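Local coordinates for uncharacterized protein (Exiguobacterium sibiricum, PDB 3B77), which is of unknown function but carries a bacterial pleckstrin-homology domain, probably together with a helical region that serves in oligomerisation, at residues D20-L23 and G27-I30; Y41-L46 and I90-G95. All coordinates share one frame; numbering follows the deposited sequence.

Contact 1. Residues D20-L23 and G27-I30; sequences DYVL and GEKI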
ATOM      1  N   ASP A  20     -10.142   8.604  64.285  1.00 78.21           N
ATOM      2  CA  ASP A  20      -8.943   7.778  64.401  1.00 78.76           C
ATOM      3  C   ASP A  20      -8.360   7.370  63.053  1.00 76.93           C
ATOM      4  O   ASP A  20      -7.156   7.068  62.956  1.00 76.69           O
ATOM      5  CB  ASP A  20      -9.252   6.524  65.206  1.00 80.67           C
ATOM      6  CG  ASP A  20      -9.445   6.820  66.674  1.00 83.49           C
ATOM      7  OD1 ASP A  20      -8.651   7.625  67.211  1.00 87.45           O
ATOM      8  OD2 ASP A  20     -10.378   6.250  67.287  1.00 86.59           O
ATOM      9  N   TYR A  21      -9.213   7.364  62.028  1.00 73.98           N
ATOM     10  CA  TYR A  21      -8.832   6.917  60.698  1.00 71.76           C
ATOM     11  C   TYR A  21      -8.583   8.072  59.757  1.00 69.39           C
ATOM     12  O   TYR A  21      -8.233   7.862  58.610  1.00 68.64           O
ATOM     13  CB  TYR A  21      -9.896   5.962  60.153  1.00 72.26           C
ATOM     14  CG  TYR A  21     -10.155   4.846  61.129  1.00 73.41           C
ATOM     15  CD1 TYR A  21      -9.292   3.766  61.214  1.00 73.87           C
ATOM     16  CD2 TYR A  21     -11.225   4.904  62.019  1.00 73.31           C
ATOM     17  CE1 TYR A  21      -9.500   2.749  62.130  1.00 74.43           C
ATOM     18  CE2 TYR A  21     -11.445   3.891  62.932  1.00 73.64           C
ATOM     19  CZ  TYR A  21     -10.580   2.811  62.984  1.00 74.04           C
ATOM     20  OH  TYR A  21     -10.773   1.784  63.892  1.00 73.88           O
ATOM     21  N   VAL A  22      -8.748   9.292  60.245  1.00 67.76           N
ATOM     22  CA  VAL A  22      -8.469  10.474  59.437  1.00 66.12           C
ATOM     23  C   VAL A  22      -6.970  10.667  59.437  1.00 66.19           C
ATOM     24  O   VAL A  22      -6.334  10.471  60.468  1.00 66.87           O
ATOM     25  CB  VAL A  22      -9.193  11.720  59.976  1.00 65.46           C
ATOM     26  CG1 VAL A  22      -8.643  12.984  59.337  1.00 64.32           C
ATOM     27  CG2 VAL A  22     -10.697  11.603  59.716  1.00 62.73           C
ATOM     28  N   LEU A  23      -6.406  10.995  58.274  1.00 66.11           N
ATOM     29  CA  LEU A  23      -4.963  11.169  58.130  1.00 65.55           C
ATOM     30  C   LEU A  23      -4.579  12.578  58.520  1.00 67.91           C
ATOM     31  O   LEU A  23      -4.192  13.391  57.688  1.00 67.80           O
ATOM     32  CB  LEU A  23      -4.506  10.869  56.702  1.00 63.80           C
ATOM     33  CG  LEU A  23      -4.961   9.528  56.135  1.00 62.07           C
ATOM     34  CD1 LEU A  23      -4.415   9.328  54.742  1.00 59.22           C
ATOM     35  CD2 LEU A  23      -4.548   8.404  57.044  1.00 59.07           C
ATOM     36  N   GLY A  27      -2.711  16.368  56.927  1.00 75.76           N
ATOM     37  CA  GLY A  27      -3.562  17.551  56.962  1.00 74.78           C
ATOM     38  C   GLY A  27      -5.011  17.308  56.557  1.00 73.51           C
ATOM     39  O   GLY A  27      -5.737  18.245  56.194  1.00 73.79           O
ATOM     40  N   GLU A  28      -5.443  16.056  56.632  1.00 70.92           N
ATOM     41  CA  GLU A  28      -6.809  15.719  56.323  1.00 68.85           C
ATOM     42  C   GLU A  28      -7.723  16.209  57.456  1.00 69.13           C
ATOM     43  O   GLU A  28      -7.473  15.970  58.639  1.00 69.01           O
ATOM     44  CB  GLU A  28      -6.966  14.217  56.113  1.00 67.93           C
ATOM     45  CG  GLU A  28      -8.323  13.863  55.547  1.00 66.22           C
ATOM     46  CD  GLU A  28      -8.528  12.397  55.403  1.00 64.64           C
ATOM     47  OE1 GLU A  28      -7.854  11.651  56.123  1.00 61.74           O
ATOM     48  OE2 GLU A  28      -9.396  11.982  54.594  1.00 63.63           O
ATOM     49  N   LYS A  29      -8.799  16.882  57.066  1.00 68.86           N
ATOM     50  CA  LYS A  29      -9.669  17.560  57.996  1.00 68.84           C
ATOM     51  C   LYS A  29     -11.131  17.149  57.739  1.00 66.82           C
ATOM     52  O   LYS A  29     -11.555  17.039  56.597  1.00 66.70           O
ATOM     53  CB  LYS A  29      -9.418  19.064  57.827  1.00 69.73           C
ATOM     54  CG  LYS A  29     -10.462  19.986  58.424  1.00 72.95           C
ATOM     55  CD  LYS A  29     -10.000  21.448  58.430  1.00 74.57           C
ATOM     56  CE  LYS A  29     -11.172  22.381  58.691  1.00 76.33           C
ATOM     57  NZ  LYS A  29     -12.020  21.853  59.772  1.00 78.84           N
ATOM     58  N   ILE A  30     -11.890  16.894  58.806  1.00 65.29           N
ATOM     59  CA  ILE A  30     -13.299  16.464  58.689  1.00 63.70           C
ATOM     60  C   ILE A  30     -14.191  17.668  58.505  1.00 63.04           C
ATOM     61  O   ILE A  30     -14.116  18.601  59.284  1.00 64.12           O
ATOM     62  CB  ILE A  30     -13.809  15.734  59.935  1.00 63.02           C
ATOM     63  CG1 ILE A  30     -12.927  14.536  60.291  1.00 63.03           C
ATOM     64  CG2 ILE A  30     -15.218  15.252  59.708  1.00 63.01           C
ATOM     65  CD1 ILE A  30     -13.297  13.845  61.605  1.00 62.47           C
TER
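V22, L23 and E28 meet where the loop before strand 30-35 of the PH domain doubles back in a six-residue pi-turn, with E28 N donating to L23 O at 3.1 Å. The E28 side chain also reaches back, crossing those of V22 and L23 at a slant: CG lies anti to the backbone N (chi1 -170°) and the chain is extended beyond it, which carries E28 OE1 to L23 N at 2.7 Å, a nearly straight bond met close to the C-O axis, with L23 CB beside the same oxygen. OE2 turns to T44 OG1 and makes a salt bridge with R65, so both oxygens of the buried carboxylate have partners. A glutamine here would probably leave R65 without its charged mate. G27, with positive phi, suits the bend just before E28. V22, a branched residue fit for a buried site, forks between two neighbours: CG2 packs on I30 CG1 at 3.7 Å, and both residues rest on C42. K116 of another copy of the protein packs on L23 and makes a weak hydrogen bond to V22 O. The other branch, V22 CG1, lies 3.3 Å from E28 O and 3.6 Å from E28 OE1, bordering both backbone and carboxylate.

Contact 2. Residues Y41-L46 and I90-G95; sequences YCFTNL and IKFEIG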
ATOM      1  N   TYR A  41     -20.370   8.170  58.665  1.00 63.10           N
ATOM      2  CA  TYR A  41     -20.013   8.695  57.349  1.00 60.59           C
ATOM      3  C   TYR A  41     -19.219   9.982  57.520  1.00 59.68           C
ATOM      4  O   TYR A  41     -19.766  11.010  57.870  1.00 59.39           O
ATOM      5  CB  TYR A  41     -21.272   8.971  56.534  1.00 59.77           C
ATOM      6  CG  TYR A  41     -22.156   7.775  56.352  1.00 59.29           C
ATOM      7  CD1 TYR A  41     -21.960   6.896  55.315  1.00 59.18           C
ATOM      8  CD2 TYR A  41     -23.206   7.534  57.215  1.00 61.05           C
ATOM      9  CE1 TYR A  41     -22.778   5.810  55.138  1.00 60.16           C
ATOM     10  CE2 TYR A  41     -24.039   6.444  57.057  1.00 60.16           C
ATOM     11  CZ  TYR A  41     -23.822   5.589  56.015  1.00 60.76           C
ATOM     12  OH  TYR A  41     -24.630   4.501  55.837  1.00 61.84           O
ATOM     13  N   CYS A  42     -17.933   9.932  57.230  1.00 58.78           N
ATOM     14  CA  CYS A  42     -17.035  11.045  57.499  1.00 57.98           C
ATOM     15  C   CYS A  42     -16.551  11.632  56.200  1.00 57.12           C
ATOM     16  O   CYS A  42     -15.888  10.951  55.444  1.00 57.93           O
ATOM     17  CB  CYS A  42     -15.862  10.497  58.302  1.00 58.27           C
ATOM     18  SG  CYS A  42     -14.654  11.655  58.848  1.00 60.07           S
ATOM     19  N   PHE A  43     -16.929  12.879  55.929  1.00 56.56           N
ATOM     20  CA  PHE A  43     -16.549  13.578  54.703  1.00 55.11           C
ATOM     21  C   PHE A  43     -15.407  14.537  54.998  1.00 55.43           C
ATOM     22  O   PHE A  43     -15.591  15.513  55.702  1.00 54.20           O
ATOM     23  CB  PHE A  43     -17.725  14.357  54.132  1.00 54.71           C
ATOM     24  CG  PHE A  43     -18.881  13.494  53.704  1.00 54.73           C
ATOM     25  CD1 PHE A  43     -19.837  13.088  54.625  1.00 55.00           C
ATOM     26  CD2 PHE A  43     -19.010  13.097  52.390  1.00 54.02           C
ATOM     27  CE1 PHE A  43     -20.916  12.303  54.229  1.00 56.45           C
ATOM     28  CE2 PHE A  43     -20.058  12.335  51.983  1.00 55.87           C
ATOM     29  CZ  PHE A  43     -21.027  11.924  52.899  1.00 56.38           C
ATOM     30  N   THR A  44     -14.236  14.245  54.438  1.00 56.36           N
ATOM     31  CA  THR A  44     -13.042  15.070  54.627  1.00 56.46           C
ATOM     32  C   THR A  44     -12.705  15.766  53.314  1.00 56.78           C
ATOM     33  O   THR A  44     -13.390  15.549  52.289  1.00 56.54           O
ATOM     34  CB  THR A  44     -11.796  14.230  55.054  1.00 56.30           C
ATOM     35  OG1 THR A  44     -11.202  13.621  53.904  1.00 56.62           O
ATOM     36  CG2 THR A  44     -12.155  13.157  56.078  1.00 54.49           C
ATOM     37  N   ASN A  45     -11.655  16.600  53.357  1.00 55.72           N
ATOM     38  CA  ASN A  45     -11.167  17.281  52.168  1.00 55.49           C
ATOM     39  C   ASN A  45     -10.592  16.329  51.136  1.00 55.26           C
ATOM     40  O   ASN A  45     -10.583  16.639  49.957  1.00 56.14           O
ATOM     41  CB  ASN A  45     -10.124  18.345  52.516  1.00 56.02           C
ATOM     42  CG  ASN A  45      -8.985  17.803  53.315  1.00 55.81           C
ATOM     43  OD1 ASN A  45      -9.177  16.979  54.197  1.00 57.99           O
ATOM     44  ND2 ASN A  45      -7.796  18.256  53.023  1.00 56.18           N
ATOM     45  N   LEU A  46     -10.143  15.158  51.571  1.00 55.04           N
ATOM     46  CA  LEU A  46      -9.532  14.195  50.679  1.00 53.81           C
ATOM     47  C   LEU A  46     -10.388  12.994  50.325  1.00 53.46           C
ATOM     48  O   LEU A  46     -10.177  12.405  49.259  1.00 55.01           O
ATOM     49  CB  LEU A  46      -8.237  13.673  51.290  1.00 52.81           C
ATOM     50  CG  LEU A  46      -7.214  14.696  51.762  1.00 53.89           C
ATOM     51  CD1 LEU A  46      -6.150  13.975  52.605  1.00 52.72           C
ATOM     52  CD2 LEU A  46      -6.572  15.551  50.622  1.00 52.37           C
ATOM     53  N   ILE A  90     -30.054  11.581  51.483  1.00 66.97           N
ATOM     54  CA  ILE A  90     -29.057  12.066  50.519  1.00 64.09           C
ATOM     55  C   ILE A  90     -28.455  10.851  49.835  1.00 63.69           C
ATOM     56  O   ILE A  90     -28.175   9.834  50.468  1.00 63.03           O
ATOM     57  CB  ILE A  90     -27.958  12.932  51.174  1.00 63.54           C
ATOM     58  CG1 ILE A  90     -27.059  13.567  50.104  1.00 63.21           C
ATOM     59  CG2 ILE A  90     -27.159  12.124  52.170  1.00 62.95           C
ATOM     60  CD1 ILE A  90     -26.127  14.634  50.647  1.00 63.26           C
ATOM     61  N   LYS A  91     -28.314  10.941  48.521  1.00 63.61           N
ATOM     62  CA  LYS A  91     -27.757   9.867  47.738  1.00 64.33           C
ATOM     63  C   LYS A  91     -26.634  10.362  46.842  1.00 61.28           C
ATOM     64  O   LYS A  91     -26.570  11.532  46.484  1.00 59.24           O
ATOM     65  CB  LYS A  91     -28.816   9.239  46.838  1.00 66.22           C
ATOM     66  CG  LYS A  91     -30.051   8.668  47.513  1.00 70.75           C
ATOM     67  CD  LYS A  91     -31.153   8.346  46.465  1.00 73.33           C
ATOM     68  CE  LYS A  91     -30.694   7.300  45.410  1.00 76.73           C
ATOM     69  NZ  LYS A  91     -31.722   6.997  44.341  1.00 77.26           N
ATOM     70  N   PHE A  92     -25.754   9.432  46.494  1.00 59.22           N
ATOM     71  CA  PHE A  92     -24.671   9.649  45.541  1.00 57.82           C
ATOM     72  C   PHE A  92     -23.979   8.332  45.264  1.00 58.75           C
ATOM     73  O   PHE A  92     -24.262   7.313  45.895  1.00 57.65           O
ATOM     74  CB  PHE A  92     -23.652  10.681  46.030  1.00 55.55           C
ATOM     75  CG  PHE A  92     -23.047  10.350  47.350  1.00 54.49           C
ATOM     76  CD1 PHE A  92     -23.659  10.756  48.528  1.00 53.79           C
ATOM     77  CD2 PHE A  92     -21.859   9.635  47.421  1.00 53.79           C
ATOM     78  CE1 PHE A  92     -23.098  10.443  49.734  1.00 54.12           C
ATOM     79  CE2 PHE A  92     -21.284   9.324  48.615  1.00 52.42           C
ATOM     80  CZ  PHE A  92     -21.895   9.713  49.775  1.00 54.43           C
ATOM     81  N   GLU A  93     -23.096   8.374  44.280  1.00 60.60           N
ATOM     82  CA  GLU A  93     -22.278   7.251  43.913  1.00 62.68           C
ATOM     83  C   GLU A  93     -20.844   7.720  43.957  1.00 61.89           C
ATOM     84  O   GLU A  93     -20.499   8.762  43.397  1.00 60.79           O
ATOM     85  CB  GLU A  93     -22.647   6.755  42.517  1.00 64.26           C
ATOM     86  CG  GLU A  93     -24.100   6.240  42.423  1.00 68.62           C
ATOM     87  CD  GLU A  93     -24.472   5.672  41.064  1.00 70.45           C
ATOM     88  OE1 GLU A  93     -23.576   5.525  40.187  1.00 75.42           O
ATOM     89  OE2 GLU A  93     -25.682   5.370  40.896  1.00 75.69           O
ATOM     90  N   ILE A  94     -20.015   6.954  44.649  1.00 62.40           N
ATOM     91  CA  ILE A  94     -18.600   7.282  44.819  1.00 62.14           C
ATOM     92  C   ILE A  94     -17.811   6.089  44.282  1.00 64.95           C
ATOM     93  O   ILE A  94     -17.971   4.955  44.746  1.00 64.52           O
ATOM     94  CB  ILE A  94     -18.291   7.653  46.277  1.00 60.59           C
ATOM     95  CG1 ILE A  94     -16.836   8.049  46.410  1.00 58.97           C
ATOM     96  CG2 ILE A  94     -18.669   6.524  47.241  1.00 58.16           C
ATOM     97  CD1 ILE A  94     -16.566   8.776  47.691  1.00 59.40           C
ATOM     98  N   GLY A  95     -16.971   6.349  43.278  1.00 69.05           N
ATOM     99  CA  GLY A  95     -16.469   5.258  42.442  1.00 71.27           C
ATOM    100  C   GLY A  95     -17.766   4.839  41.781  1.00 73.81           C
ATOM    101  O   GLY A  95     -18.471   5.697  41.239  1.00 76.49           O
TER
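T44 OG1 is gripped by three groups. L46 N, two residues on, donates to T44 OG1 at 3.0 Å, which makes an ST turn; A47 N joins as a second backbone donor, and the carboxylate of E28 completes the three. A short hydroxyl side chain suits the end of strand 39-44, since it can collect these amides while the chain bends toward the next strand. One residue earlier, F43 looks into the domain core and meets F92, which comes from the facing strand and the opposite direction. The backbones stand well apart: even the nearest CA atoms, F43 CA and I94 CA, are 11.9 Å from each other, so two large side chains are needed to meet in between. Two rim atoms of F43, CE2 and CZ, each lie 3.9 Å from F92 CZ, which sits at the edge of the F43 ring, near its plane. The rings are inclined at 64° with centroids 6.0 Å apart, an oblique aromatic pair. F92 takes the crowded position, its CG between the backbone N and the carbonyl carbon (chi1 56°), a rotation that helps place CZ against the F43 rim; its ring also meets that of Y99 with the two planes nearly parallel. Phenylalanine fits both sites because a long, flat ring spans the space between the strands without bringing in a polar atom that would need a partner. F43 comes from strand 39-44 of the first sheet and F92 from strand 87-94 of the second, the two facing sheets of the PH fold, while helix 108-146 supplies L114 against F43 and L118 against F92.

Overall arrangement
Contact 1 closes along the chain before contact 2 opens, and their centres lie 14 Å apart within the same PH domain. Strand 30-35, which contact 1 leads into, pairs with strand 39-44, which carries one half of contact 2, so the first sheet joins them. They also touch directly at the far end of that strand: besides the E28 carboxylate at T44, K29 N lies 2.9 Å from N45 OD1. Contact 1 thus fixes a loop on the outer side of the first sheet, beside another subunit, whereas contact 2 brings that sheet against the second one in the interior, where helix 108-146 also packs.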